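Local coordinates for O-methyltransferase (Burkholderia thailandensis, PDB 3MCZ), which probably transfers a methyl group from S-adenosylmethionine to an oxygen of a substrate not yet identified, and forms a dimer, at residues F66-E70 against G71-I75; T192-A195 against Q196-R200; H225-G228 against G229-F233. One frame throughout, in Å; residues are numbered along the deposited sequence. Where two conformers were deposited one is given.

Interaction 1. Residues F66-E70 against G71-I75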
ATOM      1  N   PHE A  66       7.535  21.460  13.828  1.00 20.93           N
ATOM      2  CA  PHE A  66       8.074  20.780  12.664  1.00 21.34           C
ATOM      3  C   PHE A  66       8.348  21.706  11.482  1.00 21.08           C
ATOM      4  O   PHE A  66       8.816  21.249  10.441  1.00 22.16           O
ATOM      5  CB  PHE A  66       7.099  19.667  12.217  1.00 21.90           C
ATOM      6  CG  PHE A  66       7.186  18.435  13.057  1.00 23.18           C
ATOM      7  CD1 PHE A  66       6.321  18.229  14.113  1.00 25.60           C
ATOM      8  CD2 PHE A  66       8.167  17.490  12.804  1.00 27.42           C
ATOM      9  CE1 PHE A  66       6.430  17.090  14.916  1.00 28.72           C
ATOM     10  CE2 PHE A  66       8.281  16.353  13.589  1.00 28.39           C
ATOM     11  CZ  PHE A  66       7.413  16.152  14.652  1.00 29.00           C
ATOM     12  N   GLY A  67       8.005  22.981  11.605  1.00 20.24           N
ATOM     13  CA  GLY A  67       8.154  23.905  10.486  1.00 19.86           C
ATOM     14  C   GLY A  67       7.209  23.629   9.321  1.00 19.25           C
ATOM     15  O   GLY A  67       7.581  23.790   8.150  1.00 19.18           O
HETATM   16  N   MSE A  68       5.975  23.244   9.635  1.00 18.03           N
HETATM   17  CA  MSE A  68       4.967  22.991   8.606  1.00 17.12           C
HETATM   18  C   MSE A  68       4.054  24.208   8.400  1.00 16.49           C
HETATM   19  O   MSE A  68       3.939  25.070   9.274  1.00 15.48           O
HETATM   20  CB  MSE A  68       4.080  21.821   9.015  1.00 17.06           C
HETATM   21  CG  MSE A  68       4.789  20.494   9.159  1.00 16.68           C
HETATM   22 SE   MSE A  68       3.611  19.225   9.958  0.95 18.24          SE
HETATM   23  CE  MSE A  68       4.845  17.694  10.098  1.00 16.30           C
ATOM     24  N   VAL A  69       3.390  24.237   7.240  1.00 15.68           N
ATOM     25  CA  VAL A  69       2.244  25.085   7.017  1.00 15.12           C
ATOM     26  C   VAL A  69       1.114  24.596   7.931  1.00 15.45           C
ATOM     27  O   VAL A  69       0.727  23.409   7.901  1.00 14.64           O
ATOM     28  CB  VAL A  69       1.786  25.006   5.553  1.00 15.56           C
ATOM     29  CG1 VAL A  69       0.453  25.776   5.350  1.00 16.25           C
ATOM     30  CG2 VAL A  69       2.934  25.490   4.607  1.00 12.93           C
ATOM     31  N   GLU A  70       0.576  25.511   8.738  1.00 14.79           N
ATOM     32  CA  GLU A  70      -0.438  25.156   9.718  1.00 15.37           C
ATOM     33  C   GLU A  70      -1.633  24.440   9.089  1.00 14.30           C
ATOM     34  O   GLU A  70      -2.077  23.402   9.585  1.00 14.33           O
ATOM     35  CB  GLU A  70      -0.902  26.383  10.500  1.00 15.47           C
ATOM     36  CG  GLU A  70      -1.951  26.043  11.525  1.00 18.82           C
ATOM     37  CD  GLU A  70      -2.341  27.219  12.414  1.00 22.65           C
ATOM     38  OE1 GLU A  70      -1.623  28.255  12.466  1.00 26.26           O
ATOM     39  OE2 GLU A  70      -3.381  27.083  13.075  1.00 25.93           O
ATOM     40  N   GLY A  71      -2.142  24.977   7.996  1.00 13.27           N
ATOM     41  CA  GLY A  71      -3.294  24.393   7.330  1.00 13.03           C
ATOM     42  C   GLY A  71      -3.058  22.966   6.862  1.00 13.39           C
ATOM     43  O   GLY A  71      -3.948  22.104   6.950  1.00 13.23           O
ATOM     44  N   LYS A  72      -1.851  22.707   6.375  1.00 12.44           N
ATOM     45  CA  LYS A  72      -1.460  21.365   5.926  1.00 12.50           C
ATOM     46  C   LYS A  72      -1.236  20.410   7.087  1.00 12.04           C
ATOM     47  O   LYS A  72      -1.663  19.252   7.024  1.00 12.32           O
ATOM     48  CB  LYS A  72      -0.233  21.453   5.016  1.00 12.13           C
ATOM     49  CG  LYS A  72      -0.464  22.327   3.765  1.00 12.42           C
ATOM     50  CD  LYS A  72       0.608  22.020   2.725  1.00 13.56           C
ATOM     51  CE  LYS A  72       0.572  22.957   1.539  1.00 15.65           C
ATOM     52  NZ  LYS A  72       1.558  22.450   0.525  1.00 14.81           N
ATOM     53  N   ALA A  73      -0.653  20.895   8.181  1.00 12.03           N
ATOM     54  CA  ALA A  73      -0.500  20.067   9.373  1.00 11.12           C
ATOM     55  C   ALA A  73      -1.860  19.630   9.870  1.00 10.78           C
ATOM     56  O   ALA A  73      -2.013  18.478  10.277  1.00  9.59           O
ATOM     57  CB  ALA A  73       0.287  20.786  10.489  1.00 10.55           C
ATOM     58  N   ALA A  74      -2.835  20.547   9.835  1.00 11.91           N
ATOM     59  CA  ALA A  74      -4.225  20.229  10.214  1.00 11.39           C
ATOM     60  C   ALA A  74      -4.800  19.106   9.362  1.00 11.03           C
ATOM     61  O   ALA A  74      -5.403  18.208   9.884  1.00 11.45           O
ATOM     62  CB  ALA A  74      -5.124  21.482  10.136  1.00 11.88           C
ATOM     63  N   ILE A  75      -4.602  19.163   8.055  1.00 10.71           N
ATOM     64  CA  ILE A  75      -5.081  18.109   7.170  1.00 10.71           C
ATOM     65  C   ILE A  75      -4.477  16.723   7.568  1.00 10.71           C
ATOM     66  O   ILE A  75      -5.190  15.713   7.639  1.00  9.68           O
ATOM     67  CB  ILE A  75      -4.795  18.466   5.678  1.00 10.73           C
ATOM     68  CG1 ILE A  75      -5.593  19.697   5.236  1.00 12.10           C
ATOM     69  CG2 ILE A  75      -5.154  17.304   4.772  1.00  9.12           C
ATOM     70  CD1 ILE A  75      -5.101  20.294   3.900  1.00 10.54           C
TER
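V69, E70 and A73 carry the entry into helix 70-82, with V69 in the N-cap position. The carbonyl of V69 takes the amide of A73, A73 N to V69 O 2.9 Å, with the donor nearly on the line of the C=O bond and an N-H...O angle of 163°. One residue on, the O of E70 receives the N of A74 at 3.0 Å, here from a donor tilted 18° from the carbonyl plane. These two bonds wind the first turn, and E70 joins it through its backbone. Its side chain runs extended, CG anti to the backbone N (chi1 -180°), and leans on A60 of helix 59-66.

The cap residue works through its branch. CG1 of V69 lies 3.9 Å from CG of K72, and the two side chains run across one another at a slant. Beyond that point K72 stretches out fully and leaves the turn: its NZ is hydrogen-bonded to S134 O, I131 O and N312 OD1 of the second subunit. On the other flank, the extended chain of M68, a selenomethionine, brings SE to 3.7 Å from CB of A73, whose methyl also touches A63 of helix 59-66. M68 itself packs on L132 of the second subunit.

Main-chain bonds and apolar contacts thus shape the helix start, while both the V69 backbone and K72 NZ bond to the second subunit. The buried ammonium is met there by oxygens of uncharged groups, consistent with a role of this domain in dimerisation.

Interaction 2. Residues T192-A195 against Q196-R200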
ATOM      1  N   THR A 192      17.953 -14.926  18.313  1.00 22.22           N
ATOM      2  CA  THR A 192      16.992 -14.884  19.398  1.00 21.43           C
ATOM      3  C   THR A 192      16.501 -16.290  19.754  1.00 19.73           C
ATOM      4  O   THR A 192      16.258 -16.556  20.925  1.00 19.39           O
ATOM      5  CB  THR A 192      15.815 -13.919  19.086  1.00 21.25           C
ATOM      6  OG1 THR A 192      16.357 -12.608  18.846  1.00 25.27           O
ATOM      7  CG2 THR A 192      14.884 -13.821  20.234  1.00 22.01           C
ATOM      8  N   TYR A 193      16.376 -17.184  18.772  1.00 18.10           N
ATOM      9  CA  TYR A 193      15.913 -18.540  19.087  1.00 17.98           C
ATOM     10  C   TYR A 193      16.943 -19.226  19.996  1.00 17.55           C
ATOM     11  O   TYR A 193      16.589 -19.770  21.036  1.00 17.84           O
ATOM     12  CB  TYR A 193      15.682 -19.389  17.848  1.00 17.38           C
ATOM     13  CG  TYR A 193      14.549 -18.917  16.927  1.00 17.80           C
ATOM     14  CD1 TYR A 193      14.775 -17.955  15.933  1.00 16.96           C
ATOM     15  CD2 TYR A 193      13.277 -19.442  17.041  1.00 17.01           C
ATOM     16  CE1 TYR A 193      13.749 -17.531  15.096  1.00 17.67           C
ATOM     17  CE2 TYR A 193      12.232 -19.020  16.218  1.00 19.10           C
ATOM     18  CZ  TYR A 193      12.473 -18.064  15.238  1.00 18.68           C
ATOM     19  OH  TYR A 193      11.442 -17.648  14.402  1.00 19.25           O
ATOM     20  N   LEU A 194      18.209 -19.179  19.615  1.00 16.50           N
ATOM     21  CA  LEU A 194      19.227 -19.875  20.402  1.00 16.71           C
ATOM     22  C   LEU A 194      19.340 -19.321  21.810  1.00 16.35           C
ATOM     23  O   LEU A 194      19.398 -20.081  22.770  1.00 15.03           O
ATOM     24  CB  LEU A 194      20.571 -19.799  19.711  1.00 16.46           C
ATOM     25  CG  LEU A 194      21.675 -20.550  20.456  1.00 17.45           C
ATOM     26  CD1 LEU A 194      21.347 -22.056  20.498  1.00 18.61           C
ATOM     27  CD2 LEU A 194      22.998 -20.320  19.809  1.00 18.80           C
ATOM     28  N   ALA A 195      19.363 -17.989  21.927  1.00 16.33           N
ATOM     29  CA  ALA A 195      19.500 -17.341  23.204  1.00 16.51           C
ATOM     30  C   ALA A 195      18.349 -17.718  24.136  1.00 16.55           C
ATOM     31  O   ALA A 195      18.572 -18.013  25.312  1.00 16.16           O
ATOM     32  CB  ALA A 195      19.585 -15.803  23.024  1.00 16.12           C
ATOM     33  N   GLN A 196      17.117 -17.712  23.627  1.00 15.89           N
ATOM     34  CA  GLN A 196      15.968 -17.995  24.468  0.50 16.31           C
ATOM     35  C   GLN A 196      15.952 -19.467  24.869  1.00 16.06           C
ATOM     36  O   GLN A 196      15.538 -19.802  25.974  1.00 17.20           O
ATOM     37  CB  GLN A 196      14.667 -17.609  23.767  0.50 16.55           C
ATOM     38  CG  GLN A 196      14.355 -16.133  23.849  0.50 18.42           C
ATOM     39  CD  GLN A 196      13.404 -15.813  24.981  0.50 20.64           C
ATOM     40  OE1 GLN A 196      12.223 -15.543  24.753  0.50 23.47           O
ATOM     41  NE2 GLN A 196      13.902 -15.858  26.205  0.50 21.66           N
ATOM     42  N   VAL A 197      16.397 -20.326  23.965  1.00 15.56           N
ATOM     43  CA  VAL A 197      16.518 -21.761  24.224  1.00 15.05           C
ATOM     44  C   VAL A 197      17.557 -21.964  25.351  1.00 14.25           C
ATOM     45  O   VAL A 197      17.279 -22.650  26.310  1.00 13.22           O
ATOM     46  CB  VAL A 197      16.949 -22.546  22.951  1.00 15.58           C
ATOM     47  CG1 VAL A 197      17.335 -23.994  23.308  1.00 17.07           C
ATOM     48  CG2 VAL A 197      15.796 -22.561  21.871  1.00 16.24           C
ATOM     49  N   LEU A 198      18.729 -21.333  25.250  1.00 13.22           N
ATOM     50  CA  LEU A 198      19.760 -21.493  26.293  1.00 13.87           C
ATOM     51  C   LEU A 198      19.301 -20.950  27.656  1.00 14.85           C
ATOM     52  O   LEU A 198      19.612 -21.540  28.680  1.00 14.88           O
ATOM     53  CB  LEU A 198      21.095 -20.882  25.855  1.00 13.98           C
ATOM     54  CG  LEU A 198      22.089 -21.820  25.126  1.00 14.15           C
ATOM     55  CD1 LEU A 198      21.376 -22.726  24.117  1.00 13.88           C
ATOM     56  CD2 LEU A 198      23.247 -21.043  24.469  1.00 17.80           C
ATOM     57  N   ARG A 199      18.529 -19.871  27.678  1.00 16.13           N
ATOM     58  CA  ARG A 199      18.086 -19.266  28.940  1.00 17.92           C
ATOM     59  C   ARG A 199      17.259 -20.233  29.745  1.00 17.85           C
ATOM     60  O   ARG A 199      17.407 -20.343  30.962  1.00 16.68           O
ATOM     61  CB  ARG A 199      17.221 -18.034  28.679  1.00 20.20           C
ATOM     62  CG  ARG A 199      18.018 -16.776  28.322  1.00 25.16           C
ATOM     63  CD  ARG A 199      17.700 -15.607  29.261  1.00 33.29           C
ATOM     64  NE  ARG A 199      16.783 -14.643  28.642  1.00 39.71           N
ATOM     65  CZ  ARG A 199      15.450 -14.662  28.745  1.00 44.18           C
ATOM     66  NH1 ARG A 199      14.746 -13.717  28.125  1.00 44.14           N
ATOM     67  NH2 ARG A 199      14.812 -15.597  29.467  1.00 45.97           N
ATOM     68  N   ARG A 200      16.422 -20.964  29.019  1.00 17.41           N
ATOM     69  CA  ARG A 200      15.455 -21.866  29.584  1.00 18.49           C
ATOM     70  C   ARG A 200      16.070 -23.227  29.969  1.00 16.85           C
ATOM     71  O   ARG A 200      15.514 -23.959  30.787  1.00 16.27           O
ATOM     72  CB  ARG A 200      14.352 -22.043  28.532  1.00 19.69           C
ATOM     73  CG  ARG A 200      13.544 -23.245  28.707  1.00 24.07           C
ATOM     74  CD  ARG A 200      12.113 -23.018  28.426  1.00 28.64           C
ATOM     75  NE  ARG A 200      11.276 -23.908  29.225  1.00 33.01           N
ATOM     76  CZ  ARG A 200       9.967 -24.050  29.018  1.00 36.59           C
ATOM     77  NH1 ARG A 200       9.266 -24.891  29.783  1.00 39.54           N
ATOM     78  NH2 ARG A 200       9.356 -23.350  28.055  1.00 33.86           N
TER
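L194 and L198, one turn apart on helix 192-200, meet through their CD1 methyls at 3.7 Å, the one apolar side-chain contact of note between the two halves. L194 gets there with CG anti to its own backbone N (chi1 -178°), and the chains pass each other at a slant. Both also touch V231 on strand 231-235, and L194 reaches M253 on strand 251-255.

Four successive main-chain bonds make the helix proper. Q196 N to T192 O is 3.1 Å and V197 N to Y193 O is 3.0 Å; L198 N to L194 O, at 2.9 Å, has the donor nearly in line with the carbonyl. The last, R199 N to A195 O, is more bent, at 148°.

A third group sets side-chain carbons against those same carbonyls. CG2 of V197 presses to 3.0 Å from Y193 O, a tight fit, and CG of R199 comes to 3.3 Å from A195 O.

Polar ends look elsewhere: T192 OG1 bonds to H190 ND1, and Q196 OE1, in the conformer described and so less certainly, to Q165 NE2 on helix 150-172.

With strand 182-186 before it and strand 205-210 after it, this helix makes a beta-alpha-beta crossover of the Rossmann-like methyltransferase fold. In relatives, the glycine-rich loop entering the corresponding helix lies at the S-adenosylmethionine site.

Interaction 3. Residues H225-G228 against G229-F233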
ATOM      1  N   HIS A 225      21.405 -11.449  26.822  1.00 17.76           N
ATOM      2  CA  HIS A 225      20.877 -12.556  27.616  1.00 19.43           C
ATOM      3  C   HIS A 225      21.888 -13.158  28.596  1.00 19.75           C
ATOM      4  O   HIS A 225      21.631 -14.210  29.177  1.00 19.05           O
ATOM      5  CB  HIS A 225      20.398 -13.659  26.690  1.00 20.25           C
ATOM      6  CG  HIS A 225      19.272 -13.264  25.790  1.00 22.22           C
ATOM      7  ND1 HIS A 225      19.428 -12.388  24.747  1.00 24.62           N
ATOM      8  CD2 HIS A 225      17.986 -13.690  25.734  1.00 27.20           C
ATOM      9  CE1 HIS A 225      18.280 -12.257  24.106  1.00 28.25           C
ATOM     10  NE2 HIS A 225      17.388 -13.043  24.682  1.00 27.24           N
ATOM     11  N   ASP A 226      23.039 -12.512  28.770  1.00 20.42           N
ATOM     12  CA  ASP A 226      24.088 -13.003  29.679  1.00 21.09           C
ATOM     13  C   ASP A 226      24.580 -14.411  29.330  1.00 20.07           C
ATOM     14  O   ASP A 226      24.745 -15.228  30.230  1.00 20.21           O
ATOM     15  CB  ASP A 226      23.599 -13.028  31.138  1.00 22.43           C
ATOM     16  CG  ASP A 226      23.381 -11.652  31.720  1.00 26.12           C
ATOM     17  OD1 ASP A 226      24.260 -10.765  31.564  1.00 31.36           O
ATOM     18  OD2 ASP A 226      22.330 -11.465  32.374  1.00 32.20           O
ATOM     19  N   LEU A 227      24.838 -14.688  28.052  1.00 18.74           N
ATOM     20  CA  LEU A 227      25.207 -16.049  27.623  1.00 18.66           C
ATOM     21  C   LEU A 227      26.658 -16.153  27.125  1.00 19.28           C
ATOM     22  O   LEU A 227      27.011 -17.080  26.381  1.00 18.91           O
ATOM     23  CB  LEU A 227      24.260 -16.502  26.510  1.00 17.93           C
ATOM     24  CG  LEU A 227      22.793 -16.658  26.894  1.00 17.96           C
ATOM     25  CD1 LEU A 227      22.001 -16.890  25.593  1.00 15.10           C
ATOM     26  CD2 LEU A 227      22.594 -17.811  27.909  1.00 14.57           C
ATOM     27  N   GLY A 228      27.498 -15.212  27.553  1.00 19.92           N
ATOM     28  CA  GLY A 228      28.868 -15.100  27.077  1.00 20.64           C
ATOM     29  C   GLY A 228      29.652 -16.396  26.999  1.00 20.38           C
ATOM     30  O   GLY A 228      30.186 -16.738  25.942  1.00 22.07           O
ATOM     31  N   GLY A 229      29.712 -17.127  28.100  1.00 19.37           N
ATOM     32  CA  GLY A 229      30.471 -18.369  28.106  1.00 18.94           C
ATOM     33  C   GLY A 229      29.742 -19.585  27.552  1.00 18.23           C
ATOM     34  O   GLY A 229      30.244 -20.690  27.667  1.00 19.52           O
ATOM     35  N   ARG A 230      28.561 -19.410  26.967  1.00 16.22           N
ATOM     36  CA  ARG A 230      27.761 -20.577  26.546  1.00 15.84           C
ATOM     37  C   ARG A 230      27.522 -20.671  25.042  1.00 15.69           C
ATOM     38  O   ARG A 230      27.032 -21.708  24.563  1.00 16.13           O
ATOM     39  CB  ARG A 230      26.443 -20.573  27.301  1.00 15.17           C
ATOM     40  CG  ARG A 230      26.655 -20.768  28.808  1.00 15.75           C
ATOM     41  CD  ARG A 230      25.352 -20.694  29.563  1.00 14.14           C
ATOM     42  NE  ARG A 230      24.440 -21.721  29.090  1.00 10.76           N
ATOM     43  CZ  ARG A 230      23.126 -21.742  29.299  1.00 11.07           C
ATOM     44  NH1 ARG A 230      22.519 -20.741  29.938  1.00 13.31           N
ATOM     45  NH2 ARG A 230      22.408 -22.740  28.819  1.00 10.96           N
ATOM     46  N   VAL A 231      27.839 -19.585  24.321  1.00 15.31           N
ATOM     47  CA  VAL A 231      27.615 -19.477  22.877  1.00 16.01           C
ATOM     48  C   VAL A 231      28.900 -19.028  22.215  1.00 17.51           C
ATOM     49  O   VAL A 231      29.627 -18.161  22.736  1.00 16.58           O
ATOM     50  CB  VAL A 231      26.456 -18.492  22.526  1.00 15.97           C
ATOM     51  CG1 VAL A 231      26.146 -18.505  21.034  1.00 15.69           C
ATOM     52  CG2 VAL A 231      25.204 -18.861  23.253  1.00 14.19           C
ATOM     53  N   GLU A 232      29.226 -19.651  21.088  1.00 19.17           N
ATOM     54  CA  GLU A 232      30.322 -19.177  20.222  1.00 20.73           C
ATOM     55  C   GLU A 232      29.746 -18.842  18.837  1.00 20.78           C
ATOM     56  O   GLU A 232      28.900 -19.578  18.328  1.00 19.33           O
ATOM     57  CB  GLU A 232      31.377 -20.258  19.993  1.00 21.31           C
ATOM     58  CG  GLU A 232      32.326 -20.562  21.078  1.00 25.65           C
ATOM     59  CD  GLU A 232      33.594 -21.263  20.528  1.00 31.04           C
ATOM     60  OE1 GLU A 232      34.446 -20.592  19.882  1.00 33.39           O
ATOM     61  OE2 GLU A 232      33.735 -22.490  20.747  1.00 34.05           O
ATOM     62  N   PHE A 233      30.251 -17.769  18.222  1.00 21.26           N
ATOM     63  CA  PHE A 233      29.876 -17.405  16.857  1.00 21.94           C
ATOM     64  C   PHE A 233      30.921 -17.904  15.877  1.00 21.45           C
ATOM     65  O   PHE A 233      32.092 -17.756  16.125  1.00 20.75           O
ATOM     66  CB  PHE A 233      29.762 -15.897  16.688  1.00 22.57           C
ATOM     67  CG  PHE A 233      29.271 -15.485  15.318  1.00 23.63           C
ATOM     68  CD1 PHE A 233      30.163 -15.267  14.278  1.00 26.38           C
ATOM     69  CD2 PHE A 233      27.925 -15.331  15.075  1.00 25.31           C
ATOM     70  CE1 PHE A 233      29.718 -14.889  13.019  1.00 26.19           C
ATOM     71  CE2 PHE A 233      27.464 -14.964  13.824  1.00 26.56           C
ATOM     72  CZ  PHE A 233      28.368 -14.734  12.787  1.00 25.68           C
TER
HETATM   73  O   HOH W   1      27.100 -17.080  30.292  1.00 30.06           O
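L227 O is shared by two backbone amides of the following residues, R230 and V231, and the stronger donor stands well out of the carbonyl plane. R230 N sits 2.9 Å from L227 O but 48° out of that plane, so the bond is not aimed at a lone pair. V231 N adds a weak bond to the same oxygen, with an N-H...O angle of only 127°. The first bond closes a type I beta turn, with the two glycines G228 and G229 at its corner. A water links the residue before the turn to its corner, donating to D226 O at 3.0 Å and receiving a weak bond from G229 N.

Side chains add a second layer. CD2 of L227 approaches NH1 of R230 to 3.6 Å, obliquely to the guanidinium. The bend at chi3 (60°) brings the guanidinium of R230 back alongside L227, and its NH2 is held by L204 O and L198 O. These bonds fix where the flat group lies. On the next residue, CG2 of V231 packs at 4.1 Å from CB of L227.

Just upstream, D226 takes positive phi as the C-prime residue of a Schellman motif that ends helix 215-224, with L227 N bonded back to I222 O. The turn thus links that helix to strand 231-235, the outermost strand at one end of the main sheet within the chain. L227 settles against I222 and A195, V231 against I222, L198 and I208, and R230 and E232 bond through their backbones to strand 205-210 alongside.

Overall arrangement
From the N terminus, interaction 1 comes first, closing the short connection between helices 59-66 and 70-82 in the dimerisation domain. Interaction 2 follows within the single helix 192-200, and interaction 3 then closes the loop from helix 215-224 into strand 231-235. The three run in series; none nests in or crosses another. Interaction 1 stands apart, its centre about 47 Å from that of interaction 2 and about 50 Å from that of interaction 3. The latter two touch, with centres about 10 Å apart: helix 192-200 lies against the turn and edge strand of 225-233, tying two neighbouring connections of the methyltransferase sheet together, while interaction 1 faces the second subunit.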